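Local atomic coordinates of PvdO (Pseudomonas aeruginosa, PDB entry 5HHA), a protein that takes part in maturing the pyoverdine chromophore in the periplasm, has a formylglycine-generating-enzyme-like fold and binds calcium. Residues Phe77-Thr85 against Gly209-Glu219; Phe33-Val44 against Ile278-Leu286. All blocks are in the same frame, centred on the assembly; numbering follows the deposited sequence.

Interaction 1: residues Phe77-Thr85 against Gly209-Glu219; sequences FAISRYQVT and GVYDMHGNVYE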
loop_
_atom_site.group_PDB
_atom_site.type_symbol
_atom_site.label_atom_id
_atom_site.label_comp_id
_atom_site.label_asym_id
_atom_site.label_seq_id
_atom_site.Cartn_x
_atom_site.Cartn_y
_atom_site.Cartn_z
ATOM N N PHE A 77 11.079 10.903 -4.806
ATOM C CA PHE A 77 9.651 11.182 -4.696
ATOM C C PHE A 77 9.237 10.744 -3.307
ATOM O O PHE A 77 9.949 9.990 -2.643
ATOM C CB PHE A 77 8.847 10.438 -5.768
ATOM C CG PHE A 77 8.948 8.951 -5.675
ATOM C CD1 PHE A 77 10.057 8.279 -6.149
ATOM C CD2 PHE A 77 7.898 8.212 -5.128
ATOM C CE1 PHE A 77 10.144 6.889 -6.054
ATOM C CE2 PHE A 77 7.962 6.831 -5.048
ATOM C CZ PHE A 77 9.077 6.171 -5.499
ATOM N N ALA A 78 8.107 11.243 -2.822
ATOM C CA ALA A 78 7.643 10.896 -1.482
ATOM C C ALA A 78 6.452 9.944 -1.543
ATOM O O ALA A 78 5.630 10.024 -2.451
ATOM C CB ALA A 78 7.267 12.162 -0.731
ATOM N N ILE A 79 6.361 9.089 -0.535
ATOM C CA ILE A 79 5.152 8.290 -0.306
ATOM C C ILE A 79 4.756 8.444 1.134
ATOM O O ILE A 79 5.565 8.809 1.969
ATOM C CB ILE A 79 5.334 6.782 -0.684
ATOM C CG1 ILE A 79 6.300 6.090 0.273
ATOM C CG2 ILE A 79 5.741 6.607 -2.123
ATOM C CD1 ILE A 79 6.243 4.552 0.137
ATOM N N SER A 80 3.508 8.134 1.440
ATOM C CA SER A 80 3.090 8.155 2.833
ATOM C C SER A 80 3.786 7.007 3.569
ATOM O O SER A 80 3.795 5.856 3.098
ATOM C CB SER A 80 1.574 8.150 2.940
ATOM O OG SER A 80 0.968 7.043 2.305
ATOM N N ARG A 81 4.452 7.333 4.671
ATOM C CA ARG A 81 5.216 6.302 5.367
ATOM C C ARG A 81 4.317 5.249 5.990
ATOM O O ARG A 81 4.750 4.107 6.251
ATOM C CB ARG A 81 6.198 6.898 6.388
ATOM C CG ARG A 81 5.610 7.617 7.575
ATOM C CD ARG A 81 6.755 7.966 8.507
ATOM N NE ARG A 81 6.339 8.642 9.728
ATOM C CZ ARG A 81 7.151 8.829 10.764
ATOM N NH1 ARG A 81 8.416 8.421 10.702
ATOM N NH2 ARG A 81 6.701 9.446 11.856
ATOM N N TYR A 82 3.079 5.648 6.252
ATOM C CA TYR A 82 2.015 4.749 6.679
ATOM C C TYR A 82 0.954 4.674 5.586
ATOM O O TYR A 82 0.885 5.548 4.713
ATOM C CB TYR A 82 1.321 5.293 7.924
ATOM C CG TYR A 82 2.242 5.628 9.067
ATOM C CD1 TYR A 82 3.018 4.648 9.652
ATOM C CD2 TYR A 82 2.329 6.923 9.584
ATOM C CE1 TYR A 82 3.843 4.930 10.719
ATOM C CE2 TYR A 82 3.161 7.211 10.656
ATOM C CZ TYR A 82 3.919 6.207 11.187
ATOM O OH TYR A 82 4.744 6.494 12.253
ATOM N N GLN A 83 0.121 3.653 5.637
ATOM C CA GLN A 83 -1.160 3.706 4.988
ATOM C C GLN A 83 -1.915 4.945 5.499
ATOM O O GLN A 83 -1.759 5.354 6.662
ATOM C CB GLN A 83 -1.921 2.417 5.288
ATOM C CG GLN A 83 -1.345 1.203 4.541
ATOM C CD GLN A 83 -1.011 -0.009 5.403
ATOM O OE1 GLN A 83 -1.249 -0.058 6.611
ATOM N NE2 GLN A 83 -0.464 -1.034 4.735
ATOM N N VAL A 84 -2.701 5.555 4.623
ATOM C CA VAL A 84 -3.504 6.696 5.046
ATOM C C VAL A 84 -4.449 6.227 6.136
ATOM O O VAL A 84 -5.021 5.148 6.048
ATOM C CB VAL A 84 -4.231 7.303 3.858
ATOM C CG1 VAL A 84 -5.241 8.382 4.311
ATOM C CG2 VAL A 84 -3.225 7.912 2.886
ATOM N N THR A 85 -4.589 7.014 7.198
ATOM C CA THR A 85 -5.328 6.542 8.362
ATOM C C THR A 85 -6.802 6.878 8.303
ATOM O O THR A 85 -7.233 7.730 7.528
ATOM C CB THR A 85 -4.799 7.147 9.669
ATOM O OG1 THR A 85 -5.085 8.552 9.666
ATOM C CG2 THR A 85 -3.298 6.891 9.870
ATOM N N GLY A 209 12.454 3.925 5.884
ATOM C CA GLY A 209 11.597 4.647 6.802
ATOM C C GLY A 209 10.111 4.412 6.571
ATOM O O GLY A 209 9.268 5.181 7.040
ATOM N N VAL A 210 9.767 3.324 5.886
ATOM C CA VAL A 210 8.369 3.043 5.545
ATOM C C VAL A 210 7.839 1.939 6.456
ATOM O O VAL A 210 8.547 0.974 6.752
ATOM C CB VAL A 210 8.269 2.599 4.089
ATOM C CG1 VAL A 210 6.812 2.412 3.702
ATOM C CG2 VAL A 210 8.891 3.627 3.176
ATOM N N TYR A 211 6.577 2.052 6.883
ATOM C CA TYR A 211 5.938 1.106 7.803
ATOM C C TYR A 211 4.794 0.355 7.120
ATOM O O TYR A 211 4.141 0.878 6.208
ATOM C CB TYR A 211 5.319 1.848 8.985
ATOM C CG TYR A 211 6.313 2.537 9.890
ATOM C CD1 TYR A 211 6.814 3.803 9.589
ATOM C CD2 TYR A 211 6.703 1.935 11.075
ATOM C CE1 TYR A 211 7.703 4.430 10.425
ATOM C CE2 TYR A 211 7.584 2.579 11.940
ATOM C CZ TYR A 211 8.061 3.812 11.590
ATOM O OH TYR A 211 8.964 4.457 12.445
ATOM N N ASP A 212 4.553 -0.859 7.591
ATOM C CA ASP A 212 3.390 -1.679 7.223
ATOM C C ASP A 212 3.359 -2.102 5.758
ATOM O O ASP A 212 2.284 -2.418 5.248
ATOM C CB ASP A 212 2.072 -1.006 7.631
ATOM C CG ASP A 212 1.918 -0.880 9.132
ATOM O OD1 ASP A 212 2.065 -1.901 9.848
ATOM O OD2 ASP A 212 1.657 0.249 9.624
ATOM N N MET A 213 4.507 -2.157 5.096
ATOM C CA MET A 213 4.510 -2.606 3.716
ATOM C C MET A 213 4.247 -4.109 3.585
ATOM O O MET A 213 4.014 -4.595 2.480
ATOM C CB MET A 213 5.822 -2.232 3.037
ATOM C CG MET A 213 5.868 -0.779 2.570
ATOM S SD MET A 213 4.882 -0.569 1.071
ATOM C CE MET A 213 5.354 1.055 0.549
ATOM N N HIS A 214 4.286 -4.855 4.681
ATOM C CA HIS A 214 4.149 -6.315 4.643
ATOM C C HIS A 214 2.971 -6.851 5.401
ATOM O O HIS A 214 2.869 -8.048 5.640
ATOM C CB HIS A 214 5.475 -6.967 5.020
ATOM C CG HIS A 214 6.588 -6.451 4.167
ATOM N ND1 HIS A 214 7.025 -7.018 2.985
ATOM C CD2 HIS A 214 7.273 -5.309 4.307
ATOM C CE1 HIS A 214 7.948 -6.234 2.446
ATOM N NE2 HIS A 214 8.127 -5.200 3.252
ATOM N N GLY A 215 2.032 -5.978 5.753
ATOM C CA GLY A 215 0.800 -6.440 6.367
ATOM C C GLY A 215 -0.195 -5.308 6.561
ATOM O O GLY A 215 -0.103 -4.232 5.941
ATOM N N ASN A 216 -1.146 -5.570 7.443
ATOM C CA ASN A 216 -2.180 -4.626 7.856
ATOM C C ASN A 216 -3.321 -4.584 6.839
ATOM O O ASN A 216 -4.383 -5.153 7.089
ATOM C CB ASN A 216 -1.611 -3.253 8.257
ATOM C CG ASN A 216 -2.311 -2.667 9.473
ATOM O OD1 ASN A 216 -3.128 -3.327 10.097
ATOM N ND2 ASN A 216 -1.968 -1.427 9.819
ATOM N N VAL A 217 -3.120 -3.931 5.687
ATOM C CA VAL A 217 -4.102 -3.921 4.618
ATOM C C VAL A 217 -3.416 -4.012 3.270
ATOM O O VAL A 217 -2.279 -3.565 3.102
ATOM C CB VAL A 217 -4.962 -2.607 4.626
ATOM C CG1 VAL A 217 -5.865 -2.553 5.835
ATOM C CG2 VAL A 217 -4.119 -1.353 4.583
ATOM N N TYR A 218 -4.131 -4.577 2.306
ATOM C CA TYR A 218 -3.774 -4.328 0.898
ATOM C C TYR A 218 -3.922 -2.844 0.594
ATOM O O TYR A 218 -4.583 -2.110 1.345
ATOM C CB TYR A 218 -4.719 -5.110 -0.016
ATOM C CG TYR A 218 -4.239 -6.499 -0.377
ATOM C CD1 TYR A 218 -3.440 -6.687 -1.497
ATOM C CD2 TYR A 218 -4.586 -7.615 0.375
ATOM C CE1 TYR A 218 -3.011 -7.944 -1.879
ATOM C CE2 TYR A 218 -4.155 -8.890 -0.006
ATOM C CZ TYR A 218 -3.354 -9.033 -1.130
ATOM O OH TYR A 218 -2.916 -10.282 -1.587
ATOM N N GLU A 219 -3.357 -2.418 -0.524
ATOM C CA GLU A 219 -3.366 -1.025 -0.928
ATOM C C GLU A 219 -3.663 -0.904 -2.400
ATOM O O GLU A 219 -3.051 -1.594 -3.227
ATOM C CB GLU A 219 -2.002 -0.385 -0.717
ATOM C CG GLU A 219 -1.582 -0.302 0.740
ATOM C CD GLU A 219 -0.115 0.002 0.902
ATOM O OE1 GLU A 219 0.513 0.493 -0.067
ATOM O OE2 GLU A 219 0.420 -0.231 2.012
HETATM O O HOH W 1 10.149 7.126 8.758
HETATM O O HOH W 2 0.401 1.818 7.774
#
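The loop R81-Q83, leaving strand 77-80, runs beside V210-D212, and one backbone bond joins them: Y211 N donates to R81 O over 2.8 Å. The same R81 O sits at the edge of the Y211 ring. Y82 lies alongside Y211, pointing the same way, and its CE1 passes over one face of the Y211 ring, 3.4 Å from CD1 of Y211. The planes are 38° apart, an oblique pair. R81, its chain extended from CG to NE, follows the outer side; its guanidinium stands almost perpendicular to the Y211 ring, with Y82 OH above one guanidinium face. R81 NH1 reaches G209 O through a water, while NH2 forms a salt bridge with E41.

On the inner side, I79 and M213 meet tip to tip, CD1 of I79 lying 3.6 Å from CE of M213, and V210 crosses I79 at about a right angle. Q83 reaches the type I beta turn D212-G215 and the residues that follow it, up to E219. A turn about CB-CG (chi2 128°) bends its chain, which slides past V217, whose CG2 touches the amide carbon. Q83 NE2 donates at 3.0 Å to E219 OE2, which offers its anti lone pair, and weakly to G215 O. OE1 of Q83 takes a hydrogen from a second water, which also accepts from Q83 N and donates to D212 OD2; that oxygen accepts from G201 N as well.

E219 OE2 also carries salt bridges to R157 and R281, which probably favour the charged carboxylate. With both ends of its buried amide bonded, Q83 is held against rotation, tying the loop after strand 77-80 to the start of strand 218-221 in this formylglycine-generating-enzyme-like fold.

Interaction 2: residues Phe33-Val44 against Ile278-Leu286; sequences FKDCKDCPEMVV and IGFRVAREL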
loop_
_atom_site.group_PDB
_atom_site.type_symbol
_atom_site.label_atom_id
_atom_site.label_comp_id
_atom_site.label_asym_id
_atom_site.label_seq_id
_atom_site.Cartn_x
_atom_site.Cartn_y
_atom_site.Cartn_z
ATOM N N PHE A 33 8.046 14.455 6.429
ATOM C CA PHE A 33 7.411 15.766 6.485
ATOM C C PHE A 33 5.911 15.646 6.312
ATOM O O PHE A 33 5.410 14.629 5.816
ATOM C CB PHE A 33 7.965 16.675 5.392
ATOM C CG PHE A 33 7.660 16.209 3.982
ATOM C CD1 PHE A 33 8.471 15.292 3.324
ATOM C CD2 PHE A 33 6.546 16.694 3.307
ATOM C CE1 PHE A 33 8.186 14.881 2.014
ATOM C CE2 PHE A 33 6.253 16.280 2.011
ATOM C CZ PHE A 33 7.087 15.371 1.367
ATOM N N LYS A 34 5.179 16.683 6.710
ATOM C CA LYS A 34 3.741 16.761 6.470
ATOM C C LYS A 34 3.451 18.122 5.865
ATOM O O LYS A 34 4.018 19.125 6.307
ATOM C CB LYS A 34 2.956 16.652 7.787
ATOM C CG LYS A 34 3.002 15.307 8.467
ATOM C CD LYS A 34 2.440 15.411 9.896
ATOM C CE LYS A 34 1.004 15.880 9.935
ATOM N NZ LYS A 34 0.526 15.950 11.371
ATOM N N ASP A 35 2.549 18.188 4.900
ATOM C CA ASP A 35 2.164 19.469 4.323
ATOM C C ASP A 35 1.060 20.179 5.095
ATOM O O ASP A 35 0.777 21.349 4.824
ATOM C CB ASP A 35 1.747 19.303 2.864
ATOM C CG ASP A 35 2.899 18.969 1.964
ATOM O OD1 ASP A 35 4.001 19.509 2.189
ATOM O OD2 ASP A 35 2.728 18.175 1.016
ATOM N N CYS A 36 0.450 19.503 6.058
ATOM C CA CYS A 36 -0.582 20.129 6.869
ATOM C C CYS A 36 -0.861 19.222 8.054
ATOM O O CYS A 36 -0.421 18.065 8.079
ATOM C CB CYS A 36 -1.843 20.388 6.041
ATOM S SG CYS A 36 -2.978 18.974 5.881
ATOM N N LYS A 37 -1.589 19.714 9.054
ATOM C CA LYS A 37 -1.733 18.966 10.302
ATOM C C LYS A 37 -2.478 17.642 10.091
ATOM O O LYS A 37 -2.163 16.647 10.732
ATOM C CB LYS A 37 -2.432 19.818 11.375
ATOM C CG LYS A 37 -1.598 21.017 11.835
ATOM C CD LYS A 37 -2.311 21.845 12.899
ATOM C CE LYS A 37 -1.443 22.999 13.396
ATOM N NZ LYS A 37 -1.216 24.051 12.350
ATOM N N ASP A 38 -3.466 17.682 9.208
ATOM C CA ASP A 38 -4.354 16.562 8.891
ATOM C C ASP A 38 -3.814 15.708 7.770
ATOM O O ASP A 38 -4.430 14.713 7.404
ATOM C CB ASP A 38 -5.711 17.115 8.410
ATOM C CG ASP A 38 -6.638 17.473 9.544
ATOM O OD1 ASP A 38 -6.619 16.782 10.587
ATOM O OD2 ASP A 38 -7.407 18.440 9.376
ATOM N N CYS A 39 -2.691 16.121 7.188
ATOM C CA CYS A 39 -2.143 15.471 6.002
ATOM C C CYS A 39 -1.292 14.273 6.388
ATOM O O CYS A 39 -0.704 14.259 7.483
ATOM C CB CYS A 39 -1.252 16.441 5.235
ATOM S SG CYS A 39 -2.125 17.814 4.444
ATOM N N PRO A 40 -1.204 13.277 5.485
ATOM C CA PRO A 40 -0.389 12.104 5.824
ATOM C C PRO A 40 1.088 12.430 5.980
ATOM O O PRO A 40 1.599 13.289 5.275
ATOM C CB PRO A 40 -0.613 11.172 4.634
ATOM C CG PRO A 40 -1.895 11.605 4.008
ATOM C CD PRO A 40 -1.948 13.093 4.232
ATOM N N GLU A 41 1.758 11.747 6.885
ATOM C CA GLU A 41 3.206 11.874 7.012
ATOM C C GLU A 41 3.897 11.231 5.818
ATOM O O GLU A 41 3.680 10.042 5.529
ATOM C CB GLU A 41 3.667 11.232 8.303
ATOM C CG GLU A 41 3.118 11.984 9.533
ATOM C CD GLU A 41 3.415 11.313 10.856
ATOM O OE1 GLU A 41 4.251 10.402 10.922
ATOM O OE2 GLU A 41 2.796 11.694 11.873
ATOM N N MET A 42 4.702 12.018 5.120
ATOM C CA MET A 42 5.370 11.590 3.905
ATOM C C MET A 42 6.846 11.338 4.179
ATOM O O MET A 42 7.471 12.015 5.021
ATOM C CB MET A 42 5.235 12.678 2.865
ATOM C CG MET A 42 3.815 13.075 2.591
ATOM S SD MET A 42 2.737 11.739 2.049
ATOM C CE MET A 42 3.429 11.381 0.413
ATOM N N VAL A 43 7.425 10.367 3.477
ATOM C CA VAL A 43 8.854 10.103 3.565
ATOM C C VAL A 43 9.434 10.133 2.154
ATOM O O VAL A 43 8.848 9.621 1.199
ATOM C CB VAL A 43 9.157 8.759 4.302
ATOM C CG1 VAL A 43 8.550 7.541 3.572
ATOM C CG2 VAL A 43 10.654 8.577 4.517
ATOM N N VAL A 44 10.590 10.778 2.025
ATOM C CA VAL A 44 11.267 10.860 0.744
ATOM C C VAL A 44 11.990 9.557 0.433
ATOM O O VAL A 44 12.801 9.091 1.224
ATOM C CB VAL A 44 12.290 12.032 0.727
ATOM C CG1 VAL A 44 13.041 12.089 -0.602
ATOM C CG2 VAL A 44 11.594 13.368 1.006
ATOM N N ILE A 278 -8.752 -3.365 2.179
ATOM C CA ILE A 278 -8.023 -2.561 1.197
ATOM C C ILE A 278 -8.020 -1.110 1.627
ATOM O O ILE A 278 -9.088 -0.493 1.769
ATOM C CB ILE A 278 -8.606 -2.631 -0.265
ATOM C CG1 ILE A 278 -8.889 -4.065 -0.699
ATOM C CG2 ILE A 278 -7.628 -1.956 -1.204
ATOM C CD1 ILE A 278 -9.644 -4.136 -2.022
ATOM N N GLY A 279 -6.824 -0.582 1.836
ATOM C CA GLY A 279 -6.599 0.832 2.103
ATOM C C GLY A 279 -5.714 1.405 0.996
ATOM O O GLY A 279 -5.820 0.993 -0.164
ATOM N N PHE A 280 -4.828 2.343 1.348
ATOM C CA PHE A 280 -4.039 3.009 0.312
ATOM C C PHE A 280 -2.978 3.878 0.901
ATOM O O PHE A 280 -3.090 4.322 2.045
ATOM C CB PHE A 280 -4.913 3.851 -0.618
ATOM C CG PHE A 280 -5.598 5.019 0.064
ATOM C CD1 PHE A 280 -6.751 4.837 0.825
ATOM C CD2 PHE A 280 -5.125 6.318 -0.104
ATOM C CE1 PHE A 280 -7.396 5.908 1.401
ATOM C CE2 PHE A 280 -5.766 7.396 0.483
ATOM C CZ PHE A 280 -6.908 7.192 1.222
ATOM N N ARG A 281 -1.933 4.110 0.117
ATOM C CA ARG A 281 -0.981 5.182 0.366
ATOM C C ARG A 281 -1.195 6.253 -0.711
ATOM O O ARG A 281 -1.862 6.032 -1.716
ATOM C CB ARG A 281 0.455 4.661 0.304
ATOM C CG ARG A 281 0.782 3.677 1.374
ATOM C CD ARG A 281 2.209 3.152 1.260
ATOM N NE ARG A 281 2.306 1.955 2.051
ATOM C CZ ARG A 281 2.751 1.884 3.304
ATOM N NH1 ARG A 281 3.335 2.916 3.904
ATOM N NH2 ARG A 281 2.641 0.739 3.960
ATOM N N VAL A 282 -0.584 7.419 -0.479
ATOM C CA VAL A 282 -0.461 8.426 -1.505
ATOM C C VAL A 282 1.007 8.738 -1.723
ATOM O O VAL A 282 1.863 8.546 -0.854
ATOM C CB VAL A 282 -1.240 9.734 -1.161
ATOM C CG1 VAL A 282 -2.742 9.501 -1.154
ATOM C CG2 VAL A 282 -0.796 10.346 0.169
ATOM N N ALA A 283 1.262 9.272 -2.912
ATOM C CA ALA A 283 2.595 9.722 -3.300
ATOM C C ALA A 283 2.544 11.212 -3.601
ATOM O O ALA A 283 1.484 11.735 -3.939
ATOM C CB ALA A 283 3.087 8.958 -4.521
ATOM N N ARG A 284 3.710 11.845 -3.546
ATOM C CA ARG A 284 3.814 13.286 -3.749
ATOM C C ARG A 284 5.088 13.580 -4.523
ATOM O O ARG A 284 6.165 13.123 -4.139
ATOM C CB ARG A 284 3.797 13.988 -2.386
ATOM C CG ARG A 284 4.673 15.225 -2.235
ATOM C CD ARG A 284 3.849 16.469 -2.098
ATOM N NE ARG A 284 4.301 17.405 -1.052
ATOM C CZ ARG A 284 5.391 18.171 -1.128
ATOM N NH1 ARG A 284 6.209 18.083 -2.158
ATOM N NH2 ARG A 284 5.665 19.002 -0.147
ATOM N N GLU A 285 4.979 14.350 -5.596
ATOM C CA GLU A 285 6.172 14.758 -6.329
ATOM C C GLU A 285 6.904 15.801 -5.500
ATOM O O GLU A 285 6.298 16.560 -4.751
ATOM C CB GLU A 285 5.799 15.272 -7.719
ATOM C CG GLU A 285 5.876 14.167 -8.788
ATOM C CD GLU A 285 4.646 14.081 -9.680
ATOM O OE1 GLU A 285 4.295 15.085 -10.326
ATOM O OE2 GLU A 285 4.037 12.995 -9.759
ATOM N N LEU A 286 8.228 15.814 -5.612
ATOM C CA LEU A 286 9.028 16.748 -4.831
ATOM C C LEU A 286 9.368 18.000 -5.631
ATOM O O LEU A 286 9.324 17.994 -6.860
ATOM C CB LEU A 286 10.281 16.045 -4.308
ATOM C CG LEU A 286 9.862 14.989 -3.287
ATOM C CD1 LEU A 286 11.022 14.095 -2.872
ATOM C CD2 LEU A 286 9.270 15.655 -2.082
ATOM O OXT LEU A 286 9.661 19.049 -5.053
#
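D35 and R284 form a side-on bidentate salt bridge between the N-terminal beta hairpin, strands 32-33 and 42-52, and the last strand of the formylglycine-generating-enzyme-like fold. R284 NE donates to D35 OD2 at 2.7 Å and R284 NH2 to D35 OD1 at 2.9 Å, each to a syn lone pair. Carboxylate and guanidinium are nearly coplanar, 18° apart, and the two groups come from opposite directions. The third nitrogen, NH1 of R284, turns back to E285 O at 3.0 Å, close to the guanidinium plane, so every nitrogen of the group has an acceptor. A turn about CB-CG (chi2 111°) helps to fold the arginine chain into this position. D35 OD2 takes a further hydrogen bond from Y149 OH, on strand 149-150, and the carboxylate is therefore gripped by three donors, which probably keeps it ionised.

F33 covers one face of the guanidinium with CE2 and CZ of its ring; CZ stands 4.0 Å above the guanidinium plane, over its centre, with ring and guanidinium 65° apart. The hairpin itself is paired by F33 N to M42 O and M42 N to F33 O, so the backbone of both residues is satisfied. Its connection holds a type I turn, C36-C39, in which C39 N donates to C36 O and the two cysteines form a disulfide.

Apolar groups fill the rest. M42 puts CE near R284 CB and 3.5 Å from V282 O, while P40 CG meets V282 CG2 at a right-angled crossing. Strand 77-80 lies between strands 42-52 and 278-285 and pairs with each, and these side chains meet across it. At the C-terminal end, L286 CD1 packs against V44 CG1 at 3.6 Å.

Interactions 1 and 2 have centres about 10 Å apart in one mixed sheet, where strand 77-80 lies between strands 42-52 and 278-285 and pairs antiparallel with both. Along the chain the order is 33-44, 77-85, 209-219, 278-286, so interaction 2 brings segments near the two ends of the chain together and interaction 1 joins segments from within. R281 connects them, its NH2 probably bonding Y211 O at 2.7 Å, and strand 218-221 runs parallel to strand 278-285. Interaction 1 faces the calcium side, the side chain of N216 being about 8 Å from the calcium ion, whereas interaction 2 lies away from it, near the C-terminus and the first modelled residues.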